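Local coordinates for aspartate aminotransferase (Giardia lamblia, PDB 3MEB), which probably catalyses the reversible transfer of an amino group from L-aspartate to 2-oxoglutarate, using pyridoxal 5'-phosphate as cofactor, at residues 118-131 against 284-296. Residues are numbered along the deposited sequence; the frame is centred on the assembly and turned at random.
Sequences GRIASCQSLSGTGS and ERIGCLHVVHAGV. With SO4 (sulfate ion), chain E.
Cys-123 and Leu-289 exchange backbone hydrogen bonds within an antiparallel strand pair, the edge of the seven-stranded mixed sheet of this fold-type I aminotransferase. Packing is tight here: both N-to-O distances between Cys-123 and Leu-289 are 2.8 Å, helix 97-108 covers the face bearing Ser-122 and His-290, and helix 300-319 the other. Ser-122 OG, also bonded to Gln-104, lies in the ring plane of His-290, 2.9 Å from ND1, while Gln-273 takes NE2; bonds at both ring nitrogens should fix its rotation. Toward the partly exposed Ala-294 and Gly-295, one further backbone bond, His-293 N to Arg-119 O, is joined by the Arg-119 side chain. Bent at chi3 (60°), it brings NE within 2.9 Å of His-293 O, in the guanidinium plane; NH2 donates to water 1 and Val-263 O. At the opposite end Ser-127, Gly-128, Thr-129 and Arg-285 line the pyridoxal 5'-phosphate pocket, where a sulfate probably occupies the phosphate's place. Thr-129 N donates to sulfate O4 (3.0 Å, 156°), Gly-128 N weakly to O1; Ser-274, Ser-276 and Tyr-90 of the second subunit also bind it. Arg-285 grips it edge-on, NH1 donating to sulfate O3 and NH2 to O4, each at 2.8 Å.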
loop_
_atom_site.group_PDB
_atom_site.type_symbol
_atom_site.label_atom_id
_atom_site.label_comp_id
_atom_site.label_asym_id
_atom_site.label_seq_id
_atom_site.Cartn_x
_atom_site.Cartn_y
_atom_site.Cartn_z
ATOM N N GLY A 118 -19.080 -16.447 13.537
ATOM C CA GLY A 118 -17.757 -15.949 13.923
ATOM C C GLY A 118 -16.631 -16.446 13.037
ATOM O O GLY A 118 -15.480 -16.460 13.453
ATOM N N ARG A 119 -16.971 -16.821 11.801
ATOM C CA ARG A 119 -16.042 -17.534 10.903
ATOM C C ARG A 119 -15.228 -16.617 9.997
ATOM O O ARG A 119 -14.275 -17.080 9.389
ATOM C CB ARG A 119 -16.818 -18.523 10.047
ATOM C CG ARG A 119 -17.309 -19.730 10.824
ATOM C CD ARG A 119 -18.423 -20.393 10.090
ATOM N NE ARG A 119 -18.011 -20.845 8.773
ATOM C CZ ARG A 119 -18.824 -21.342 7.864
ATOM N NH1 ARG A 119 -20.122 -21.473 8.113
ATOM N NH2 ARG A 119 -18.331 -21.722 6.708
ATOM N N ILE A 120 -15.584 -15.323 9.934
ATOM C CA ILE A 120 -14.947 -14.398 9.001
ATOM C C ILE A 120 -13.883 -13.506 9.627
ATOM O O ILE A 120 -14.173 -12.716 10.554
ATOM C CB ILE A 120 -15.948 -13.469 8.298
ATOM C CG1 ILE A 120 -17.083 -14.241 7.623
ATOM C CG2 ILE A 120 -15.228 -12.638 7.215
ATOM C CD1 ILE A 120 -18.268 -13.276 7.105
ATOM N N ALA A 121 -12.661 -13.614 9.101
ATOM C CA ALA A 121 -11.550 -12.786 9.502
ATOM C C ALA A 121 -11.287 -11.780 8.382
ATOM O O ALA A 121 -10.943 -12.195 7.287
ATOM C CB ALA A 121 -10.339 -13.642 9.738
ATOM N N SER A 122 -11.491 -10.478 8.638
ATOM C CA SER A 122 -11.438 -9.472 7.587
ATOM C C SER A 122 -10.376 -8.472 7.901
ATOM O O SER A 122 -10.240 -8.037 9.052
ATOM C CB SER A 122 -12.782 -8.771 7.397
ATOM O OG SER A 122 -13.854 -9.700 7.192
ATOM N N CYS A 123 -9.602 -8.108 6.889
ATOM C CA CYS A 123 -8.573 -7.076 7.053
ATOM C C CYS A 123 -8.485 -6.257 5.775
ATOM O O CYS A 123 -8.290 -6.817 4.691
ATOM C CB CYS A 123 -7.210 -7.725 7.361
ATOM S SG CYS A 123 -5.799 -6.651 7.610
ATOM N N GLN A 124 -8.635 -4.944 5.915
ATOM C CA GLN A 124 -8.418 -4.044 4.813
ATOM C C GLN A 124 -7.058 -4.257 4.208
ATOM O O GLN A 124 -6.069 -4.512 4.921
ATOM C CB GLN A 124 -8.505 -2.577 5.261
ATOM C CG GLN A 124 -8.483 -1.599 4.112
ATOM C CD GLN A 124 -8.779 -0.182 4.558
ATOM O OE1 GLN A 124 -9.475 0.019 5.554
ATOM N NE2 GLN A 124 -8.185 0.792 3.886
ATOM N N SER A 125 -7.009 -4.161 2.893
ATOM C CA SER A 125 -5.732 -4.205 2.211
ATOM C C SER A 125 -5.716 -3.278 1.025
ATOM O O SER A 125 -6.678 -2.574 0.795
ATOM C CB SER A 125 -5.346 -5.634 1.832
ATOM O OG SER A 125 -4.009 -5.662 1.419
ATOM N N LEU A 126 -4.593 -3.229 0.307
ATOM C CA LEU A 126 -4.428 -2.288 -0.782
ATOM C C LEU A 126 -5.052 -2.835 -2.078
ATOM O O LEU A 126 -4.363 -3.359 -2.965
ATOM C CB LEU A 126 -2.953 -1.974 -0.979
ATOM C CG LEU A 126 -2.390 -1.069 0.104
ATOM C CD1 LEU A 126 -0.907 -1.154 -0.037
ATOM C CD2 LEU A 126 -2.849 0.388 0.005
ATOM N N SER A 127 -6.373 -2.710 -2.141
ATOM C CA SER A 127 -7.194 -3.225 -3.227
ATOM C C SER A 127 -6.936 -4.700 -3.496
ATOM O O SER A 127 -6.425 -5.435 -2.629
ATOM C CB SER A 127 -6.991 -2.352 -4.484
ATOM O OG SER A 127 -8.070 -2.484 -5.390
ATOM N N GLY A 128 -7.268 -5.133 -4.703
ATOM C CA GLY A 128 -7.120 -6.523 -5.066
ATOM C C GLY A 128 -5.705 -7.041 -4.941
ATOM O O GLY A 128 -5.473 -8.136 -4.417
ATOM N N THR A 129 -4.780 -6.292 -5.523
ATOM C CA THR A 129 -3.389 -6.719 -5.584
ATOM C C THR A 129 -2.825 -6.891 -4.193
ATOM O O THR A 129 -2.137 -7.892 -3.924
ATOM C CB THR A 129 -2.503 -5.773 -6.462
ATOM O OG1 THR A 129 -3.045 -5.704 -7.798
ATOM C CG2 THR A 129 -1.053 -6.290 -6.535
ATOM N N GLY A 130 -3.056 -5.891 -3.337
ATOM C CA GLY A 130 -2.515 -5.896 -1.978
ATOM C C GLY A 130 -3.185 -6.975 -1.141
ATOM O O GLY A 130 -2.575 -7.539 -0.231
ATOM N N SER A 131 -4.443 -7.264 -1.470
ATOM C CA SER A 131 -5.175 -8.358 -0.798
ATOM C C SER A 131 -4.568 -9.712 -1.204
ATOM O O SER A 131 -4.319 -10.550 -0.341
ATOM C CB SER A 131 -6.665 -8.252 -1.081
ATOM O OG SER A 131 -7.210 -7.046 -0.578
ATOM N N GLU A 284 -7.516 4.981 -5.599
ATOM C CA GLU A 284 -7.559 5.053 -4.134
ATOM C C GLU A 284 -6.918 3.832 -3.457
ATOM O O GLU A 284 -6.530 3.915 -2.291
ATOM C CB GLU A 284 -8.991 5.189 -3.592
ATOM C CG GLU A 284 -9.779 6.353 -4.196
ATOM C CD GLU A 284 -9.330 7.709 -3.747
ATOM O OE1 GLU A 284 -8.412 7.817 -2.928
ATOM O OE2 GLU A 284 -9.941 8.700 -4.196
ATOM N N ARG A 285 -6.838 2.721 -4.177
ATOM C CA ARG A 285 -6.240 1.466 -3.681
ATOM C C ARG A 285 -6.970 0.868 -2.456
ATOM O O ARG A 285 -6.404 0.726 -1.348
ATOM C CB ARG A 285 -4.748 1.659 -3.361
ATOM C CG ARG A 285 -3.941 2.421 -4.403
ATOM C CD ARG A 285 -4.067 1.880 -5.837
ATOM N NE ARG A 285 -3.650 0.497 -5.945
ATOM C CZ ARG A 285 -4.371 -0.463 -6.519
ATOM N NH1 ARG A 285 -5.556 -0.183 -7.036
ATOM N NH2 ARG A 285 -3.907 -1.709 -6.583
ATOM N N ILE A 286 -8.219 0.507 -2.676
ATOM C CA ILE A 286 -9.107 0.105 -1.599
ATOM C C ILE A 286 -9.695 -1.258 -1.896
ATOM O O ILE A 286 -10.279 -1.502 -2.967
ATOM C CB ILE A 286 -10.207 1.162 -1.254
ATOM C CG1 ILE A 286 -11.029 0.698 -0.041
ATOM C CG2 ILE A 286 -11.177 1.480 -2.463
ATOM C CD1 ILE A 286 -10.222 0.496 1.272
ATOM N N GLY A 287 -9.474 -2.167 -0.945
ATOM C CA GLY A 287 -9.986 -3.521 -1.014
ATOM C C GLY A 287 -9.955 -4.160 0.357
ATOM O O GLY A 287 -9.631 -3.505 1.345
ATOM N N CYS A 288 -10.302 -5.448 0.414
ATOM C CA CYS A 288 -10.353 -6.183 1.674
ATOM C C CYS A 288 -10.002 -7.641 1.443
ATOM O O CYS A 288 -10.422 -8.231 0.418
ATOM C CB CYS A 288 -11.746 -6.101 2.273
ATOM S SG CYS A 288 -11.863 -6.523 4.036
ATOM N N LEU A 289 -9.268 -8.194 2.405
ATOM C CA LEU A 289 -8.918 -9.622 2.459
ATOM C C LEU A 289 -9.797 -10.305 3.508
ATOM O O LEU A 289 -9.934 -9.788 4.647
ATOM C CB LEU A 289 -7.465 -9.808 2.819
ATOM C CG LEU A 289 -6.915 -11.233 2.868
ATOM C CD1 LEU A 289 -7.194 -12.002 1.539
ATOM C CD2 LEU A 289 -5.422 -11.156 3.173
ATOM N N HIS A 290 -10.401 -11.425 3.132
ATOM C CA HIS A 290 -11.181 -12.246 4.079
ATOM C C HIS A 290 -10.654 -13.685 4.113
ATOM O O HIS A 290 -10.304 -14.223 3.070
ATOM C CB HIS A 290 -12.619 -12.326 3.683
ATOM C CG HIS A 290 -13.263 -11.010 3.354
ATOM N ND1 HIS A 290 -13.768 -10.162 4.317
ATOM C CD2 HIS A 290 -13.562 -10.445 2.159
ATOM C CE1 HIS A 290 -14.319 -9.111 3.734
ATOM N NE2 HIS A 290 -14.224 -9.260 2.418
ATOM N N VAL A 291 -10.604 -14.260 5.313
ATOM C CA VAL A 291 -10.381 -15.680 5.508
ATOM C C VAL A 291 -11.650 -16.141 6.221
ATOM O O VAL A 291 -12.065 -15.574 7.249
ATOM C CB VAL A 291 -9.140 -16.027 6.374
ATOM C CG1 VAL A 291 -8.935 -17.513 6.396
ATOM C CG2 VAL A 291 -7.857 -15.332 5.870
ATOM N N VAL A 292 -12.335 -17.103 5.629
ATOM C CA VAL A 292 -13.519 -17.711 6.285
ATOM C C VAL A 292 -13.239 -19.180 6.672
ATOM O O VAL A 292 -13.207 -20.068 5.799
ATOM C CB VAL A 292 -14.730 -17.675 5.379
ATOM C CG1 VAL A 292 -15.988 -18.076 6.179
ATOM C CG2 VAL A 292 -14.895 -16.292 4.725
ATOM N N HIS A 293 -13.020 -19.441 7.967
ATOM C CA HIS A 293 -12.734 -20.812 8.426
ATOM C C HIS A 293 -14.047 -21.576 8.615
ATOM O O HIS A 293 -15.147 -20.986 8.534
ATOM C CB HIS A 293 -11.852 -20.826 9.693
ATOM C CG HIS A 293 -12.489 -20.240 10.907
ATOM N ND1 HIS A 293 -13.285 -20.981 11.765
ATOM C CD2 HIS A 293 -12.438 -18.985 11.425
ATOM C CE1 HIS A 293 -13.689 -20.200 12.757
ATOM N NE2 HIS A 293 -13.177 -18.988 12.585
ATOM N N ALA A 294 -13.936 -22.884 8.778
ATOM C CA ALA A 294 -15.091 -23.767 8.813
ATOM C C ALA A 294 -15.997 -23.607 10.049
ATOM O O ALA A 294 -17.102 -24.159 10.082
ATOM C CB ALA A 294 -14.626 -25.232 8.689
ATOM N N GLY A 295 -15.538 -22.881 11.062
ATOM C CA GLY A 295 -16.313 -22.648 12.279
ATOM C C GLY A 295 -16.546 -23.898 13.120
ATOM O O GLY A 295 -17.605 -24.084 13.672
ATOM N N VAL A 296 -15.538 -24.741 13.232
ATOM C CA VAL A 296 -15.623 -25.957 14.032
ATOM C C VAL A 296 -14.772 -25.860 15.308
ATOM O O VAL A 296 -14.335 -26.884 15.856
ATOM C CB VAL A 296 -15.230 -27.195 13.183
ATOM C CG1 VAL A 296 -16.159 -27.328 12.014
ATOM C CG2 VAL A 296 -13.796 -27.097 12.689
HETATM S S SO4 E . -6.478 -3.790 -8.150
HETATM O O1 SO4 E . -7.539 -4.576 -7.565
HETATM O O2 SO4 E . -6.314 -4.254 -9.507
HETATM O O3 SO4 E . -6.857 -2.380 -8.218
HETATM O O4 SO4 E . -5.231 -4.010 -7.444
HETATM O O HOH W 1 -15.731 -21.670 5.395
HETATM O O HOH W 2 -6.457 0.372 1.352
HETATM O O HOH W 3 -8.995 0.754 -5.560
#